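Local coordinates for protein metallo-beta-lactamase (Serratia marcescens, PDB 6K4X) that hydrolyses the beta-lactam ring of antibiotics as a subclass B3 metallo-beta-lactamase with two zinc ions, here blocked by a sulfanylbenzoic acid inhibitor, at residues T71-D76 against V99-T104; G24-V29 against E75-G80; H145-H150 against G154-W159. One frame throughout, in Å; residues are numbered along the deposited sequence.

Contact 1 (T71-D76 against V99-T104). With ZN (zinc ion), chain B; ZN (zinc ion), chain C; D0U (4-azanyl-2-sulfanyl-benzoic acid), chain E.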
loop_
_atom_site.group_PDB
_atom_site.type_symbol
_atom_site.label_atom_id
_atom_site.label_comp_id
_atom_site.label_asym_id
_atom_site.label_seq_id
_atom_site.Cartn_x
_atom_site.Cartn_y
_atom_site.Cartn_z
ATOM N N THR A 71 -1.888 -2.246 -3.174
ATOM C CA THR A 71 -2.282 -2.711 -1.832
ATOM C C THR A 71 -3.763 -3.113 -1.842
ATOM O O THR A 71 -4.108 -4.285 -1.687
ATOM C CB THR A 71 -2.005 -1.664 -0.743
ATOM O OG1 THR A 71 -2.634 -0.433 -1.115
ATOM C CG2 THR A 71 -0.524 -1.466 -0.486
ATOM N N HIS A 72 -4.655 -2.135 -2.029
ATOM C CA HIS A 72 -6.052 -2.456 -2.165
ATOM C C HIS A 72 -6.764 -1.435 -3.045
ATOM O O HIS A 72 -6.288 -0.332 -3.305
ATOM C CB HIS A 72 -6.759 -2.638 -0.809
ATOM C CG HIS A 72 -7.033 -1.376 -0.065
ATOM N ND1 HIS A 72 -6.166 -0.856 0.850
ATOM C CD2 HIS A 72 -8.101 -0.538 -0.083
ATOM C CE1 HIS A 72 -6.693 0.234 1.385
ATOM N NE2 HIS A 72 -7.899 0.487 0.814
ATOM N N SER A 73 -7.957 -1.848 -3.481
ATOM C CA SER A 73 -8.689 -1.240 -4.584
ATOM C C SER A 73 -9.756 -0.262 -4.095
ATOM O O SER A 73 -10.943 -0.432 -4.396
ATOM C CB SER A 73 -9.280 -2.347 -5.408
ATOM O OG SER A 73 -9.970 -3.292 -4.595
ATOM N N HIS A 74 -9.303 0.786 -3.381
ATOM C CA HIS A 74 -10.144 1.952 -3.110
ATOM C C HIS A 74 -9.506 3.165 -3.776
ATOM O O HIS A 74 -8.313 3.169 -4.075
ATOM C CB HIS A 74 -10.306 2.216 -1.613
ATOM C CG HIS A 74 -11.070 1.143 -0.918
ATOM N ND1 HIS A 74 -10.931 0.859 0.407
ATOM C CD2 HIS A 74 -12.031 0.325 -1.394
ATOM C CE1 HIS A 74 -11.761 -0.117 0.703
ATOM N NE2 HIS A 74 -12.445 -0.458 -0.368
ATOM N N GLU A 75 -10.333 4.171 -4.034
ATOM C CA GLU A 75 -9.959 5.319 -4.855
ATOM C C GLU A 75 -8.729 6.056 -4.324
ATOM O O GLU A 75 -8.032 6.699 -5.109
ATOM C CB GLU A 75 -11.147 6.260 -5.003
ATOM C CG GLU A 75 -11.501 7.029 -3.734
ATOM C CD GLU A 75 -12.599 8.084 -3.781
ATOM O OE1 GLU A 75 -12.669 8.805 -4.784
ATOM O OE2 GLU A 75 -13.370 8.202 -2.794
ATOM N N ASP A 76 -8.514 6.079 -3.019
ATOM C CA ASP A 76 -7.399 6.824 -2.458
ATOM C C ASP A 76 -6.035 6.182 -2.761
ATOM O O ASP A 76 -5.046 6.909 -2.842
ATOM C CB ASP A 76 -7.582 7.073 -0.965
ATOM C CG ASP A 76 -7.804 5.867 -0.076
ATOM O OD1 ASP A 76 -8.365 4.856 -0.555
ATOM O OD2 ASP A 76 -7.438 5.972 1.117
ATOM N N VAL A 99 -8.683 -7.919 -8.437
ATOM C CA VAL A 99 -8.392 -7.696 -9.859
ATOM C C VAL A 99 -9.581 -7.030 -10.563
ATOM O O VAL A 99 -9.407 -6.050 -11.300
ATOM C CB VAL A 99 -7.960 -9.014 -10.536
ATOM C CG1 VAL A 99 -7.983 -8.903 -12.060
ATOM C CG2 VAL A 99 -6.589 -9.461 -10.052
ATOM N N ASP A 100 -10.785 -7.573 -10.371
ATOM C CA ASP A 100 -11.918 -7.064 -11.094
ATOM C C ASP A 100 -12.215 -5.610 -10.689
ATOM O O ASP A 100 -12.593 -4.788 -11.518
ATOM C CB ASP A 100 -13.115 -7.981 -10.874
ATOM C CG ASP A 100 -14.211 -7.710 -11.873
ATOM O OD1 ASP A 100 -13.930 -7.820 -13.072
ATOM O OD2 ASP A 100 -15.309 -7.374 -11.430
ATOM N N THR A 101 -12.014 -5.297 -9.409
ATOM C CA THR A 101 -12.238 -3.963 -8.932
ATOM C C THR A 101 -11.256 -2.997 -9.595
ATOM O O THR A 101 -11.618 -1.884 -10.003
ATOM C CB THR A 101 -12.076 -3.849 -7.422
ATOM O OG1 THR A 101 -12.939 -4.797 -6.795
ATOM C CG2 THR A 101 -12.395 -2.453 -6.949
ATOM N N LEU A 102 -9.988 -3.390 -9.712
ATOM C CA LEU A 102 -9.020 -2.501 -10.351
ATOM C C LEU A 102 -9.333 -2.321 -11.842
ATOM O O LEU A 102 -9.068 -1.257 -12.408
ATOM C CB LEU A 102 -7.602 -3.043 -10.186
ATOM C CG LEU A 102 -7.057 -3.003 -8.757
ATOM C CD1 LEU A 102 -5.699 -3.668 -8.698
ATOM C CD2 LEU A 102 -6.978 -1.586 -8.203
ATOM N N ARG A 103 -9.848 -3.363 -12.495
ATOM C CA ARG A 103 -10.164 -3.261 -13.906
ATOM C C ARG A 103 -11.364 -2.365 -14.136
ATOM O O ARG A 103 -11.388 -1.653 -15.144
ATOM C CB ARG A 103 -10.498 -4.612 -14.524
ATOM C CG ARG A 103 -9.276 -5.489 -14.655
ATOM C CD ARG A 103 -9.628 -6.874 -15.121
ATOM N NE ARG A 103 -8.396 -7.557 -15.477
ATOM C CZ ARG A 103 -8.321 -8.855 -15.743
ATOM N NH1 ARG A 103 -9.400 -9.615 -15.623
ATOM N NH2 ARG A 103 -7.171 -9.369 -16.132
ATOM N N THR A 104 -12.353 -2.386 -13.251
ATOM C CA THR A 104 -13.602 -1.646 -13.491
ATOM C C THR A 104 -13.647 -0.329 -12.719
ATOM O O THR A 104 -14.439 0.554 -13.074
ATOM C CB THR A 104 -14.814 -2.484 -13.109
ATOM O OG1 THR A 104 -14.762 -2.710 -11.706
ATOM C CG2 THR A 104 -14.895 -3.776 -13.884
HETATM ZN ZN ZN B . -9.444 1.419 1.727
HETATM ZN ZN ZN C . -7.219 4.311 2.325
HETATM O O2 D0U E . -7.257 2.685 3.907
HETATM C C7 D0U E . -7.920 2.810 4.960
HETATM O O1 D0U E . -7.506 2.363 6.069
HETATM C C3 D0U E . -9.249 3.477 4.960
HETATM C C2 D0U E . -9.787 3.788 6.239
HETATM C C4 D0U E . -9.960 3.813 3.794
HETATM S S1 D0U E . -9.484 3.652 2.163
HETATM C C5 D0U E . -11.224 4.421 3.970
HETATM C C6 D0U E . -11.764 4.711 5.224
HETATM N N1 D0U E . -12.993 5.344 5.351
HETATM C C1 D0U E . -11.030 4.413 6.338
#
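The HxHxDH zinc-binding motif of the metallo-beta-lactamase superfamily meets helix 99-104 through one residue, S73, which touches T101 and L102. S73 stands between H72 and H74, which both bind the first zinc ion. Its side chain points at the helix, while H72 and H74 start out away from it. The CB of S73 lies 3.5 Å from CG2 of T101, tight for two carbons. From the next residue, CD2 of L102 reaches the same S73 CB at 3.7 Å. The methyl of T101 is put there by its first torsion, with OG1 beside the backbone N (chi1 -55°) and CG2 anti to it. S73 OG also runs alongside this methyl. No hydrogen bond crosses between the segments, and all three touching residues are buried.

The other face of the loop is metal chemistry. H72 binds the first zinc ion through NE2 at 2.0 Å, and H74 binds it through ND1 at 2.1 Å. H150 and the inhibitor sulfur complete this site. D76, the second residue of the helix that H74 N-caps, gives OD2 to the second zinc ion at 2.1 Å. The inhibitor S1 bridges both metals, 2.3 Å from the first zinc ion and 2.4 Å from the second. OD1 of D174 accepts a hydrogen bond from H72 ND1, and OD2 of D111 is hydrogen-bonded to H74 NE2.

Zinc on one nitrogen and a carboxylate on the other probably fix each ring's rotation, and the carboxylates would tend to strengthen the rings as zinc ligands. The S73 contact itself is apolar packing with a hydroxyl alongside. It sets the back of the metal loop against a helix and leaves the polar work to the other side.

Contact 2 (G24-V29 against E75-G80). With ZN (zinc ion), chain C; D0U (4-azanyl-2-sulfanyl-benzoic acid), chain E.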
loop_
_atom_site.group_PDB
_atom_site.type_symbol
_atom_site.label_atom_id
_atom_site.label_comp_id
_atom_site.label_asym_id
_atom_site.label_seq_id
_atom_site.Cartn_x
_atom_site.Cartn_y
_atom_site.Cartn_z
ATOM N N GLY A 24 0.958 14.055 -0.215
ATOM C CA GLY A 24 1.048 14.414 1.190
ATOM C C GLY A 24 0.260 13.472 2.076
ATOM O O GLY A 24 0.585 13.326 3.259
ATOM N N GLY A 25 -0.776 12.844 1.528
ATOM C CA GLY A 25 -1.693 12.068 2.325
ATOM C C GLY A 25 -1.747 10.592 1.997
ATOM O O GLY A 25 -2.362 9.846 2.764
ATOM N N ILE A 26 -1.181 10.153 0.859
ATOM C CA ILE A 26 -1.264 8.731 0.490
ATOM C C ILE A 26 0.115 8.264 0.053
ATOM O O ILE A 26 0.743 8.908 -0.798
ATOM C CB ILE A 26 -2.290 8.449 -0.621
ATOM C CG1 ILE A 26 -3.709 8.874 -0.227
ATOM C CG2 ILE A 26 -2.249 6.988 -1.012
ATOM C CD1 ILE A 26 -4.342 8.015 0.843
ATOM N N SER A 27 0.577 7.130 0.597
ATOM C CA SER A 27 1.860 6.625 0.238
ATOM C C SER A 27 1.863 6.051 -1.178
ATOM O O SER A 27 0.942 5.384 -1.607
ATOM C CB SER A 27 2.296 5.552 1.184
ATOM O OG SER A 27 2.438 6.074 2.491
ATOM N N ALA A 28 2.995 6.257 -1.850
ATOM C CA ALA A 28 3.380 5.505 -3.019
ATOM C C ALA A 28 4.897 5.392 -2.954
ATOM O O ALA A 28 5.574 6.313 -2.487
ATOM C CB ALA A 28 2.913 6.142 -4.315
ATOM N N VAL A 29 5.423 4.245 -3.371
ATOM C CA VAL A 29 6.840 3.998 -3.262
ATOM C C VAL A 29 7.382 3.561 -4.611
ATOM O O VAL A 29 6.807 2.688 -5.270
ATOM C CB VAL A 29 7.138 2.958 -2.170
ATOM C CG1 VAL A 29 8.504 2.313 -2.338
ATOM C CG2 VAL A 29 7.020 3.589 -0.797
ATOM N N GLU A 75 -10.333 4.171 -4.034
ATOM C CA GLU A 75 -9.959 5.319 -4.855
ATOM C C GLU A 75 -8.729 6.056 -4.324
ATOM O O GLU A 75 -8.032 6.699 -5.109
ATOM C CB GLU A 75 -11.147 6.260 -5.003
ATOM C CG GLU A 75 -11.501 7.029 -3.734
ATOM C CD GLU A 75 -12.599 8.084 -3.781
ATOM O OE1 GLU A 75 -12.669 8.805 -4.784
ATOM O OE2 GLU A 75 -13.370 8.202 -2.794
ATOM N N ASP A 76 -8.514 6.079 -3.019
ATOM C CA ASP A 76 -7.399 6.824 -2.458
ATOM C C ASP A 76 -6.035 6.182 -2.761
ATOM O O ASP A 76 -5.046 6.909 -2.842
ATOM C CB ASP A 76 -7.582 7.073 -0.965
ATOM C CG ASP A 76 -7.804 5.867 -0.076
ATOM O OD1 ASP A 76 -8.365 4.856 -0.555
ATOM O OD2 ASP A 76 -7.438 5.972 1.117
ATOM N N HIS A 77 -5.976 4.849 -2.857
ATOM C CA HIS A 77 -4.706 4.166 -3.122
ATOM C C HIS A 77 -4.555 3.812 -4.597
ATOM O O HIS A 77 -3.425 3.708 -5.110
ATOM C CB HIS A 77 -4.597 2.896 -2.281
ATOM C CG HIS A 77 -4.849 3.174 -0.842
ATOM N ND1 HIS A 77 -3.915 3.782 -0.012
ATOM C CD2 HIS A 77 -5.981 3.049 -0.116
ATOM C CE1 HIS A 77 -4.489 3.978 1.168
ATOM N NE2 HIS A 77 -5.754 3.568 1.135
ATOM N N ALA A 78 -5.678 3.485 -5.239
ATOM C CA ALA A 78 -5.713 2.879 -6.578
ATOM C C ALA A 78 -6.244 3.842 -7.641
ATOM O O ALA A 78 -6.168 3.535 -8.829
ATOM C CB ALA A 78 -6.565 1.630 -6.597
ATOM N N GLY A 79 -6.787 4.989 -7.241
ATOM C CA GLY A 79 -7.400 5.883 -8.204
ATOM C C GLY A 79 -6.444 6.350 -9.276
ATOM O O GLY A 79 -6.888 6.636 -10.397
ATOM N N GLY A 80 -5.149 6.446 -8.952
ATOM C CA GLY A 80 -4.151 6.899 -9.884
ATOM C C GLY A 80 -3.501 5.788 -10.686
ATOM O O GLY A 80 -2.653 6.075 -11.536
HETATM ZN ZN ZN C . -7.219 4.311 2.325
HETATM O O2 D0U E . -7.257 2.685 3.907
HETATM C C7 D0U E . -7.920 2.810 4.960
HETATM O O1 D0U E . -7.506 2.363 6.069
HETATM C C3 D0U E . -9.249 3.477 4.960
HETATM C C2 D0U E . -9.787 3.788 6.239
HETATM C C4 D0U E . -9.960 3.813 3.794
HETATM S S1 D0U E . -9.484 3.652 2.163
HETATM C C5 D0U E . -11.224 4.421 3.970
HETATM C C6 D0U E . -11.764 4.711 5.224
HETATM N N1 D0U E . -12.993 5.344 5.351
HETATM C C1 D0U E . -11.030 4.413 6.338
HETATM O O HOH W 1 -1.253 3.823 -0.710
#
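I26 lays its branched side chain across D76 and H77, crossing each of them at about a right angle. Its CB points toward helix 75-78, and both branches are used. With CG1 beside the backbone N (chi1 -60°), CG2 is anti to that N and comes down on the backbone of D76, 3.3 Å from the carbonyl O. The same methyl lies 3.7 Å from ND1 of H77, approaching that ring obliquely. The longer branch ends in CD1, which sits 3.7 Å from OD2 of D76 and also packs on the D76 CB.

Both residues under the isoleucine bind the second zinc ion. D76 uses OD2, and H77 uses NE2 at 2.0 Å. The inhibitor adds its carboxylate O2 at 2.3 Å from that zinc ion, together with its sulfur. O2 lies near the plane of the H77 ring, at its edge. H215 completes the site, and I26 touches it as well, so this side chain packs against all three protein ligands of the metal.

A water extends the contact on the other side of the H77 ring. It lies in the ring plane and accepts a hydrogen bond from ND1 of H77 at 2.8 Å. It also lies 2.8 Å from O of S27, to which it can donate. ND1 therefore carries the proton, and NE2 is left to the metal. Water and zinc together fix how the ring is turned.

Segment 24-29 comes after strand 18-20 and ends at the first residue of strand 29-31. S27 OG bonds to O of A213 in strand 210-213, and V29 packs on F172 of strand 166-173. The loop joins two strands of the seven-stranded sheet, packing on helix 75-78 through I26 and on the five-stranded sheet through S27 and V29.

Contact 3 (H145-H150 against G154-W159). With ZN (zinc ion), chain B; D0U (4-azanyl-2-sulfanyl-benzoic acid), chain E.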
loop_
_atom_site.group_PDB
_atom_site.type_symbol
_atom_site.label_atom_id
_atom_site.label_comp_id
_atom_site.label_asym_id
_atom_site.label_seq_id
_atom_site.Cartn_x
_atom_site.Cartn_y
_atom_site.Cartn_z
ATOM N N HIS A 145 2.113 -10.591 0.298
ATOM C CA HIS A 145 1.498 -11.216 1.470
ATOM C C HIS A 145 0.014 -10.882 1.480
ATOM O O HIS A 145 -0.362 -9.721 1.541
ATOM C CB HIS A 145 2.120 -10.726 2.777
ATOM C CG HIS A 145 3.587 -10.926 2.827
ATOM N ND1 HIS A 145 4.171 -11.964 3.521
ATOM C CD2 HIS A 145 4.592 -10.179 2.322
ATOM C CE1 HIS A 145 5.482 -11.858 3.405
ATOM N NE2 HIS A 145 5.761 -10.781 2.674
ATOM N N ALA A 146 -0.829 -11.906 1.405
ATOM C CA ALA A 146 -2.262 -11.672 1.481
ATOM C C ALA A 146 -2.597 -11.093 2.848
ATOM O O ALA A 146 -2.331 -11.704 3.888
ATOM C CB ALA A 146 -3.029 -12.942 1.229
ATOM N N THR A 147 -3.229 -9.923 2.835
ATOM C CA THR A 147 -3.713 -9.281 4.049
ATOM C C THR A 147 -5.134 -8.799 3.826
ATOM O O THR A 147 -5.394 -7.598 3.800
ATOM C CB THR A 147 -2.796 -8.146 4.537
ATOM O OG1 THR A 147 -2.600 -7.139 3.535
ATOM C CG2 THR A 147 -1.446 -8.671 4.963
ATOM N N PRO A 148 -6.080 -9.734 3.659
ATOM C CA PRO A 148 -7.481 -9.387 3.430
ATOM C C PRO A 148 -8.160 -8.835 4.688
ATOM O O PRO A 148 -7.653 -8.934 5.820
ATOM C CB PRO A 148 -8.091 -10.734 3.028
ATOM C CG PRO A 148 -7.275 -11.741 3.814
ATOM C CD PRO A 148 -5.865 -11.192 3.702
ATOM N N GLY A 149 -9.340 -8.285 4.470
ATOM C CA GLY A 149 -10.213 -7.887 5.529
ATOM C C GLY A 149 -10.809 -6.528 5.273
ATOM O O GLY A 149 -12.017 -6.366 5.239
ATOM N N HIS A 150 -9.961 -5.524 5.068
ATOM C CA HIS A 150 -10.411 -4.212 4.554
ATOM C C HIS A 150 -10.955 -4.355 3.128
ATOM O O HIS A 150 -11.922 -3.674 2.765
ATOM C CB HIS A 150 -9.289 -3.205 4.724
ATOM C CG HIS A 150 -9.594 -1.825 4.280
ATOM N ND1 HIS A 150 -10.216 -0.928 5.095
ATOM C CD2 HIS A 150 -9.293 -1.169 3.140
ATOM C CE1 HIS A 150 -10.270 0.249 4.469
ATOM N NE2 HIS A 150 -9.753 0.119 3.239
ATOM N N GLY A 154 -6.611 -7.567 -0.541
ATOM C CA GLY A 154 -5.534 -6.726 -0.004
ATOM C C GLY A 154 -4.214 -7.455 0.020
ATOM O O GLY A 154 -4.169 -8.621 0.441
ATOM N N ILE A 155 -3.137 -6.771 -0.377
ATOM C CA ILE A 155 -1.802 -7.306 -0.347
ATOM C C ILE A 155 -0.896 -6.310 0.358
ATOM O O ILE A 155 -0.908 -5.106 0.064
ATOM C CB ILE A 155 -1.258 -7.596 -1.758
ATOM C CG1 ILE A 155 -2.098 -8.632 -2.510
ATOM C CG2 ILE A 155 0.208 -8.005 -1.696
ATOM C CD1 ILE A 155 -1.991 -10.050 -2.008
ATOM N N THR A 156 -0.068 -6.839 1.262
ATOM C CA THR A 156 1.065 -6.157 1.871
ATOM C C THR A 156 2.341 -6.655 1.193
ATOM O O THR A 156 2.493 -7.860 0.984
ATOM C CB THR A 156 1.066 -6.429 3.377
ATOM O OG1 THR A 156 -0.038 -5.755 3.973
ATOM C CG2 THR A 156 2.328 -6.037 4.093
ATOM N N TRP A 157 3.212 -5.740 0.782
ATOM C CA TRP A 157 4.336 -6.047 -0.095
ATOM C C TRP A 157 5.635 -5.874 0.680
ATOM O O TRP A 157 5.774 -4.878 1.417
ATOM C CB TRP A 157 4.315 -5.119 -1.308
ATOM C CG TRP A 157 3.069 -5.183 -2.130
ATOM C CD1 TRP A 157 1.983 -4.379 -1.977
ATOM C CD2 TRP A 157 2.739 -6.091 -3.198
ATOM N NE1 TRP A 157 1.028 -4.656 -2.908
ATOM C CE2 TRP A 157 1.460 -5.706 -3.663
ATOM C CE3 TRP A 157 3.393 -7.150 -3.836
ATOM C CZ2 TRP A 157 0.830 -6.322 -4.730
ATOM C CZ3 TRP A 157 2.770 -7.747 -4.907
ATOM C CH2 TRP A 157 1.510 -7.339 -5.328
ATOM N N THR A 158 6.605 -6.779 0.503
ATOM C CA THR A 158 7.854 -6.689 1.258
ATOM C C THR A 158 9.070 -6.899 0.352
ATOM O O THR A 158 9.021 -7.574 -0.668
ATOM C CB THR A 158 7.898 -7.697 2.409
ATOM O OG1 THR A 158 7.859 -9.033 1.898
ATOM C CG2 THR A 158 6.737 -7.504 3.357
ATOM N N TRP A 159 10.173 -6.266 0.740
ATOM C CA TRP A 159 11.409 -6.386 0.012
ATOM C C TRP A 159 12.568 -6.000 0.916
ATOM O O TRP A 159 12.373 -5.630 2.073
ATOM C CB TRP A 159 11.376 -5.531 -1.249
ATOM C CG TRP A 159 11.223 -4.061 -0.993
ATOM C CD1 TRP A 159 12.211 -3.149 -0.776
ATOM C CD2 TRP A 159 9.990 -3.326 -0.964
ATOM N NE1 TRP A 159 11.678 -1.900 -0.602
ATOM C CE2 TRP A 159 10.312 -1.977 -0.724
ATOM C CE3 TRP A 159 8.653 -3.676 -1.156
ATOM C CZ2 TRP A 159 9.331 -0.995 -0.654
ATOM C CZ3 TRP A 159 7.681 -2.711 -1.084
ATOM C CH2 TRP A 159 8.024 -1.384 -0.850
HETATM ZN ZN ZN B . -9.444 1.419 1.727
HETATM O O2 D0U E . -7.257 2.685 3.907
HETATM C C7 D0U E . -7.920 2.810 4.960
HETATM O O1 D0U E . -7.506 2.363 6.069
HETATM C C3 D0U E . -9.249 3.477 4.960
HETATM C C2 D0U E . -9.787 3.788 6.239
HETATM C C4 D0U E . -9.960 3.813 3.794
HETATM S S1 D0U E . -9.484 3.652 2.163
HETATM C C5 D0U E . -11.224 4.421 3.970
HETATM C C6 D0U E . -11.764 4.711 5.224
HETATM N N1 D0U E . -12.993 5.344 5.351
HETATM C C1 D0U E . -11.030 4.413 6.338
#
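H145 and T156 form an antiparallel hydrogen-bonded pair with two backbone bonds. H145 N gives to T156 O at 2.8 Å, and T156 N gives to H145 O at 2.9 Å. Beyond the pair, T147 N reaches G154 O at 2.9 Å. That donor stands above the carbonyl plane, 42° out of it, where segment 145-150 is leaving its strand.

Two side-chain bonds flank this ladder. NE2 of H145 meets OG1 of T158 at 2.8 Å, in the plane of the ring and at its edge. The imidazole crosses the threonine at about a right angle, and CG2 of T158 packs by the same nitrogen. On the turn side, OG1 of T147 and OG1 of T156 are hydrogen-bonded at 2.9 Å. T147 holds OG1 between its backbone N and carbonyl carbon (chi1 57°), which turns it to T156. D174 N bonds to T156 OG1 too, which ties this hydroxyl pair to the loop after strand 166-173.

The packing is lighter. A146 and I155 form the non-hydrogen-bonded pair, and CD1 of I155 lies 3.9 Å from CA of A146. I155 CG2 sits over the indole of W157, on the same strand. G154 CA faces T147 O with no side chain between them.

Past P148 and G149 the chain turns to H150, whose NE2 binds the first zinc ion at 2.0 Å. The contact is the loop end of the hairpin of strands 140-146 and 155-163, in the five-stranded sheet. Strand 166-173 continues that sheet beside 155-163. Helix 190-205 packs on T147 and P148.

From the N terminus, the loop 24-29 comes first, and contact 2 closes the long excursion to 75-80. Contact 1 begins at 71-76, inside that span, and shares E75 and D76 with it. It then closes a shorter loop to helix 99-104, so the two cross at helix 75-78. Contact 3 follows later as a local hairpin closure in the five-stranded sheet. Contact 1 ties the zinc loop to helix 99-104, and contact 2 ties helix 75-78 to the loop after strand 18-20. H72 and H74 of contact 1 share a zinc ion with H150 of contact 3, and D76 and H77 of contact 2 hold the other. Away from the metals, the backbones of T71 and I155 are probably hydrogen-bonded.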